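Polyphosphate kinase (Porphyromonas gingivalis, PDB 2O8R) probably catalyses the reversible transfer of the terminal phosphate of ATP onto a growing chain of inorganic polyphosphate. Local coordinates at residues P125-Y130 against V193-L198; L189-E194 against Y206-D211. The protein carries 3 engineered substitutions. All blocks are in the same frame, centred on the assembly; numbering follows the deposited sequence.

Interaction 1. Residues P125-Y130 against V193-L198; sequences PDHKAY and VELPRL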
loop_
_atom_site.group_PDB
_atom_site.type_symbol
_atom_site.label_atom_id
_atom_site.label_comp_id
_atom_site.label_asym_id
_atom_site.label_seq_id
_atom_site.Cartn_x
_atom_site.Cartn_y
_atom_site.Cartn_z
ATOM N N PRO A 125 3.563 -30.193 -24.093
ATOM C CA PRO A 125 2.105 -30.229 -24.244
ATOM C C PRO A 125 1.358 -29.693 -23.051
ATOM O O PRO A 125 0.421 -28.915 -23.216
ATOM C CB PRO A 125 1.806 -31.717 -24.367
ATOM C CG PRO A 125 3.008 -32.274 -24.994
ATOM C CD PRO A 125 4.174 -31.473 -24.488
ATOM N N ASP A 126 1.768 -30.109 -21.860
ATOM C CA ASP A 126 1.053 -29.741 -20.654
ATOM C C ASP A 126 1.208 -28.260 -20.370
ATOM O O ASP A 126 0.223 -27.573 -20.078
ATOM C CB ASP A 126 1.541 -30.580 -19.479
ATOM C CG ASP A 126 1.163 -32.040 -19.614
ATOM O OD1 ASP A 126 0.095 -32.324 -20.205
ATOM O OD2 ASP A 126 1.926 -32.903 -19.129
ATOM N N HIS A 127 2.446 -27.775 -20.478
ATOM C CA HIS A 127 2.730 -26.355 -20.363
ATOM C C HIS A 127 1.985 -25.537 -21.418
ATOM O O HIS A 127 1.370 -24.524 -21.089
ATOM C CB HIS A 127 4.233 -26.097 -20.420
ATOM C CG HIS A 127 4.966 -26.597 -19.216
ATOM N ND1 HIS A 127 6.295 -26.959 -19.249
ATOM C CD2 HIS A 127 4.545 -26.835 -17.950
ATOM C CE1 HIS A 127 6.670 -27.372 -18.050
ATOM N NE2 HIS A 127 5.624 -27.319 -17.247
ATOM N N LYS A 128 2.016 -25.993 -22.669
ATOM C CA LYS A 128 1.211 -25.382 -23.735
ATOM C C LYS A 128 -0.280 -25.307 -23.383
ATOM O O LYS A 128 -0.884 -24.241 -23.463
ATOM C CB LYS A 128 1.392 -26.121 -25.061
ATOM C CG LYS A 128 2.799 -26.039 -25.629
ATOM C CD LYS A 128 2.917 -26.759 -26.962
ATOM C CE LYS A 128 2.089 -26.100 -28.055
ATOM N NZ LYS A 128 2.222 -26.855 -29.331
ATOM N N ALA A 129 -0.857 -26.436 -22.981
ATOM C CA ALA A 129 -2.262 -26.496 -22.590
ATOM C C ALA A 129 -2.557 -25.493 -21.488
ATOM O O ALA A 129 -3.527 -24.741 -21.564
ATOM C CB ALA A 129 -2.615 -27.877 -22.135
ATOM N N TYR A 130 -1.693 -25.467 -20.480
ATOM C CA TYR A 130 -1.849 -24.541 -19.375
ATOM C C TYR A 130 -1.900 -23.085 -19.837
ATOM O O TYR A 130 -2.855 -22.374 -19.543
ATOM C CB TYR A 130 -0.728 -24.721 -18.357
ATOM C CG TYR A 130 -0.838 -23.736 -17.231
ATOM C CD1 TYR A 130 -1.769 -23.925 -16.222
ATOM C CD2 TYR A 130 -0.037 -22.595 -17.190
ATOM C CE1 TYR A 130 -1.885 -23.024 -15.187
ATOM C CE2 TYR A 130 -0.150 -21.687 -16.162
ATOM C CZ TYR A 130 -1.076 -21.907 -15.157
ATOM O OH TYR A 130 -1.209 -21.017 -14.114
ATOM N N VAL A 193 5.338 -15.817 -14.841
ATOM C CA VAL A 193 4.226 -16.740 -14.661
ATOM C C VAL A 193 4.809 -18.140 -14.500
ATOM O O VAL A 193 5.503 -18.631 -15.399
ATOM C CB VAL A 193 3.252 -16.677 -15.876
ATOM C CG1 VAL A 193 2.040 -17.603 -15.696
ATOM C CG2 VAL A 193 2.773 -15.265 -16.072
ATOM N N GLU A 194 4.564 -18.754 -13.338
ATOM C CA GLU A 194 5.020 -20.114 -13.052
ATOM C C GLU A 194 4.148 -21.121 -13.793
ATOM O O GLU A 194 2.936 -20.936 -13.898
ATOM C CB GLU A 194 4.969 -20.394 -11.555
ATOM C CG GLU A 194 5.736 -21.658 -11.102
ATOM C CD GLU A 194 5.418 -22.084 -9.658
ATOM O OE1 GLU A 194 4.406 -21.618 -9.078
ATOM O OE2 GLU A 194 6.181 -22.904 -9.106
ATOM N N LEU A 195 4.774 -22.167 -14.324
ATOM C CA LEU A 195 4.065 -23.229 -15.030
ATOM C C LEU A 195 4.009 -24.451 -14.134
ATOM O O LEU A 195 4.978 -24.736 -13.432
ATOM C CB LEU A 195 4.781 -23.573 -16.334
ATOM C CG LEU A 195 4.973 -22.444 -17.354
ATOM C CD1 LEU A 195 5.290 -23.016 -18.713
ATOM C CD2 LEU A 195 3.740 -21.606 -17.454
ATOM N N PRO A 196 2.874 -25.177 -14.136
ATOM C CA PRO A 196 2.702 -26.305 -13.203
ATOM C C PRO A 196 3.775 -27.398 -13.306
ATOM O O PRO A 196 4.382 -27.615 -14.363
ATOM C CB PRO A 196 1.303 -26.834 -13.539
ATOM C CG PRO A 196 0.599 -25.648 -14.155
ATOM C CD PRO A 196 1.677 -24.982 -14.973
ATOM N N ARG A 197 3.996 -28.087 -12.196
ATOM C CA ARG A 197 5.214 -28.848 -12.015
ATOM C C ARG A 197 4.923 -30.116 -11.236
ATOM O O ARG A 197 3.980 -30.165 -10.456
ATOM C CB ARG A 197 6.162 -27.989 -11.197
ATOM C CG ARG A 197 7.585 -28.337 -11.329
ATOM C CD ARG A 197 8.320 -27.952 -10.085
ATOM N NE ARG A 197 9.557 -28.712 -10.015
ATOM C CZ ARG A 197 9.917 -29.433 -8.965
ATOM N NH1 ARG A 197 9.141 -29.453 -7.882
ATOM N NH2 ARG A 197 11.056 -30.113 -8.993
ATOM N N LEU A 198 5.753 -31.130 -11.437
ATOM C CA LEU A 198 5.665 -32.386 -10.709
ATOM C C LEU A 198 6.968 -32.550 -9.977
ATOM O O LEU A 198 8.005 -32.169 -10.524
ATOM C CB LEU A 198 5.592 -33.544 -11.690
ATOM C CG LEU A 198 4.475 -33.665 -12.710
ATOM C CD1 LEU A 198 4.945 -34.696 -13.717
ATOM C CD2 LEU A 198 3.167 -34.074 -12.043
#
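Different first torsions send the rings of His127 and Tyr130 from neighbouring turns of one helix to Leu195 and Pro196: CG of His127 stands anti to its carbonyl carbon (chi1 -69°), whereas CG of Tyr130 stands anti to its backbone N (chi1 178°). The arrangement is a helix packed against an edge strand of the sheet and the residues that follow it. Helix 125-130 and strand 193-195 run roughly antiparallel, with axes inclined at 138° and 9.9 Å apart at closest approach, so side chains bridge the gap. CD of Pro196 sits over the centre of the Tyr130 ring, 3.6 Å from its centroid, a CH-pi contact, while CG of Pro196 leans toward CD1 of the same ring. Leu195 is shared between the rings. Its CD1 lies over one face of His127, 4.0 Å from the imidazole centroid, and its CD2 reaches CD2 of Tyr130 at 3.9 Å. Beyond these segments, Tyr205 meets the His127 ring and Leu131 of the same helix also touches Leu195. At the imidazole edge, NE2 of His127 donates to the backbone O of Pro196 at 3.2 Å, with that oxygen lying in the ring plane.

Interaction 2. Residues L189-E194 against Y206-D211; sequences LPRFVE and YSFLED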
loop_
_atom_site.group_PDB
_atom_site.type_symbol
_atom_site.label_atom_id
_atom_site.label_comp_id
_atom_site.label_asym_id
_atom_site.label_seq_id
_atom_site.Cartn_x
_atom_site.Cartn_y
_atom_site.Cartn_z
ATOM N N LEU A 189 -1.354 -8.826 -13.384
ATOM C CA LEU A 189 -0.733 -10.146 -13.416
ATOM C C LEU A 189 0.758 -10.028 -13.102
ATOM O O LEU A 189 1.327 -8.942 -13.192
ATOM C CB LEU A 189 -0.924 -10.768 -14.798
ATOM C CG LEU A 189 -2.296 -11.322 -15.177
ATOM C CD1 LEU A 189 -2.145 -12.136 -16.435
ATOM C CD2 LEU A 189 -2.844 -12.179 -14.067
ATOM N N PRO A 190 1.403 -11.135 -12.717
ATOM C CA PRO A 190 2.830 -11.025 -12.493
ATOM C C PRO A 190 3.612 -11.001 -13.808
ATOM O O PRO A 190 3.141 -11.526 -14.828
ATOM C CB PRO A 190 3.153 -12.300 -11.721
ATOM C CG PRO A 190 2.165 -13.273 -12.191
ATOM C CD PRO A 190 0.912 -12.501 -12.473
ATOM N N ARG A 191 4.796 -10.391 -13.773
ATOM C CA ARG A 191 5.683 -10.342 -14.931
ATOM C C ARG A 191 6.101 -11.757 -15.270
ATOM O O ARG A 191 6.183 -12.124 -16.447
ATOM C CB ARG A 191 6.923 -9.503 -14.618
ATOM C CG ARG A 191 7.869 -9.305 -15.786
ATOM C CD ARG A 191 7.208 -8.570 -16.955
ATOM N NE ARG A 191 8.061 -8.573 -18.146
ATOM C CZ ARG A 191 9.026 -7.688 -18.390
ATOM N NH1 ARG A 191 9.290 -6.703 -17.539
ATOM N NH2 ARG A 191 9.729 -7.777 -19.500
ATOM N N PHE A 192 6.346 -12.546 -14.222
ATOM C CA PHE A 192 6.766 -13.933 -14.366
ATOM C C PHE A 192 5.668 -14.892 -13.941
ATOM O O PHE A 192 5.121 -14.772 -12.847
ATOM C CB PHE A 192 8.055 -14.170 -13.596
ATOM C CG PHE A 192 9.153 -13.239 -13.997
ATOM C CD1 PHE A 192 9.785 -13.389 -15.226
ATOM C CD2 PHE A 192 9.521 -12.185 -13.172
ATOM C CE1 PHE A 192 10.787 -12.519 -15.617
ATOM C CE2 PHE A 192 10.518 -11.314 -13.554
ATOM C CZ PHE A 192 11.152 -11.479 -14.781
ATOM N N VAL A 193 5.338 -15.817 -14.841
ATOM C CA VAL A 193 4.226 -16.740 -14.661
ATOM C C VAL A 193 4.809 -18.140 -14.500
ATOM O O VAL A 193 5.503 -18.631 -15.399
ATOM C CB VAL A 193 3.252 -16.677 -15.876
ATOM C CG1 VAL A 193 2.040 -17.603 -15.696
ATOM C CG2 VAL A 193 2.773 -15.265 -16.072
ATOM N N GLU A 194 4.564 -18.754 -13.338
ATOM C CA GLU A 194 5.020 -20.114 -13.052
ATOM C C GLU A 194 4.148 -21.121 -13.793
ATOM O O GLU A 194 2.936 -20.936 -13.898
ATOM C CB GLU A 194 4.969 -20.394 -11.555
ATOM C CG GLU A 194 5.736 -21.658 -11.102
ATOM C CD GLU A 194 5.418 -22.084 -9.658
ATOM O OE1 GLU A 194 4.406 -21.618 -9.078
ATOM O OE2 GLU A 194 6.181 -22.904 -9.106
ATOM N N TYR A 206 9.355 -20.806 -15.504
ATOM C CA TYR A 206 8.784 -19.471 -15.527
ATOM C C TYR A 206 8.730 -18.904 -16.928
ATOM O O TYR A 206 9.559 -19.221 -17.781
ATOM C CB TYR A 206 9.561 -18.537 -14.607
ATOM C CG TYR A 206 9.549 -18.989 -13.179
ATOM C CD1 TYR A 206 8.440 -18.757 -12.371
ATOM C CD2 TYR A 206 10.640 -19.665 -12.634
ATOM C CE1 TYR A 206 8.415 -19.170 -11.054
ATOM C CE2 TYR A 206 10.627 -20.091 -11.313
ATOM C CZ TYR A 206 9.506 -19.840 -10.531
ATOM O OH TYR A 206 9.469 -20.256 -9.225
ATOM N N SER A 207 7.744 -18.051 -17.153
ATOM C CA SER A 207 7.585 -17.399 -18.436
ATOM C C SER A 207 7.344 -15.936 -18.205
ATOM O O SER A 207 6.677 -15.572 -17.232
ATOM C CB SER A 207 6.375 -17.967 -19.154
ATOM O OG SER A 207 6.638 -19.272 -19.604
ATOM N N PHE A 208 7.887 -15.107 -19.096
ATOM C CA PHE A 208 7.517 -13.687 -19.171
ATOM C C PHE A 208 6.064 -13.599 -19.611
ATOM O O PHE A 208 5.620 -14.333 -20.503
ATOM C CB PHE A 208 8.366 -12.934 -20.202
ATOM C CG PHE A 208 9.815 -12.754 -19.807
ATOM C CD1 PHE A 208 10.254 -11.555 -19.262
ATOM C CD2 PHE A 208 10.741 -13.762 -20.010
ATOM C CE1 PHE A 208 11.585 -11.375 -18.916
ATOM C CE2 PHE A 208 12.070 -13.585 -19.673
ATOM C CZ PHE A 208 12.493 -12.389 -19.124
ATOM N N LEU A 209 5.325 -12.698 -18.990
ATOM C CA LEU A 209 3.960 -12.440 -19.400
ATOM C C LEU A 209 3.886 -12.101 -20.889
ATOM O O LEU A 209 3.046 -12.655 -21.606
ATOM C CB LEU A 209 3.376 -11.303 -18.568
ATOM C CG LEU A 209 1.864 -11.111 -18.546
ATOM C CD1 LEU A 209 1.161 -12.447 -18.388
ATOM C CD2 LEU A 209 1.494 -10.146 -17.409
ATOM N N GLU A 210 4.780 -11.225 -21.358
ATOM C CA GLU A 210 4.718 -10.751 -22.752
ATOM C C GLU A 210 5.005 -11.854 -23.758
ATOM O O GLU A 210 4.537 -11.792 -24.890
ATOM C CB GLU A 210 5.617 -9.530 -23.007
ATOM C CG GLU A 210 7.126 -9.791 -22.958
ATOM C CD GLU A 210 7.729 -9.590 -21.567
ATOM O OE1 GLU A 210 7.025 -9.823 -20.557
ATOM O OE2 GLU A 210 8.918 -9.205 -21.487
ATOM N N ASP A 211 5.765 -12.862 -23.337
ATOM C CA ASP A 211 6.005 -14.027 -24.174
ATOM C C ASP A 211 4.699 -14.801 -24.411
ATOM O O ASP A 211 4.359 -15.128 -25.544
ATOM C CB ASP A 211 7.090 -14.915 -23.562
ATOM C CG ASP A 211 8.502 -14.434 -23.888
ATOM O OD1 ASP A 211 8.666 -13.549 -24.749
ATOM O OD2 ASP A 211 9.457 -14.956 -23.283
#
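The Phe208 ring receives CE1 of Phe192 over one face, offset toward the rim, and has NE of Arg191 at its edge. Phe192 in turn carries CG of Arg191 over one of its own faces. The two phenyl rings form an edge-to-face pair, centroids 5.2 Å apart and planes at 62°, with the edge of Phe192 directed at Phe208. Beneath them runs the antiparallel beta hairpin of strands 192-195 and 204-208. Val193 and Ser207 form a hydrogen-bonded pair, Val193 N to Ser207 O at 2.8 Å and Ser207 N to Val193 O at 2.9 Å. Phe192 with Phe208 and Glu194 with Tyr206 are non-hydrogen-bonded pairs, their side chains on the face away from Val193. There CG of Glu194 lies alongside CE1 of Tyr206 at 3.7 Å. Where the second strand turns into helix 209-214, Leu209 N donates to Arg191 O at 2.7 Å, and CD2 of Leu209 packs on CB of Leu189 at 3.6 Å. A bend at chi2 (61°) turns the Arg191 chain toward Glu210, which it grips side-on: NE to OE1 at 2.9 Å and NH2 to OE2 at 2.6 Å, both oxygens met on their syn sides. Asp305 and the Val301 carbonyl also bind this guanidinium. Sharing it would be expected to keep both carboxylates ionised, and the two-nitrogen grip to limit its rotation, linking the hairpin start to Val301 and Asp305.

Overall arrangement
Both contacts use strand 192-195 and share Val193 and Glu194, with centres about 12 Å apart. All four segments belong to the middle domain of the kinase. In chain order, helix 125-139 comes first, followed by strand 192-195, strand 204-208 and helix 209-214. Interaction 2 closes the hairpin locally, across 11 intervening residues; interaction 1 spans 62 and brings the earlier helix back to the same strand. Strand 192-195 lies at one margin of a three-stranded sheet whose central strand, 204-208, also pairs with 115-118. The contacts touch where CD1 of Leu195 approaches OG of Ser207 at 4.1 Å. Helix 125-139 packs on the hairpin and the helix after it, its Phe134 touching Val193 and its Ile139 touching Leu209, away from the predicted catalytic and ligand-binding residues.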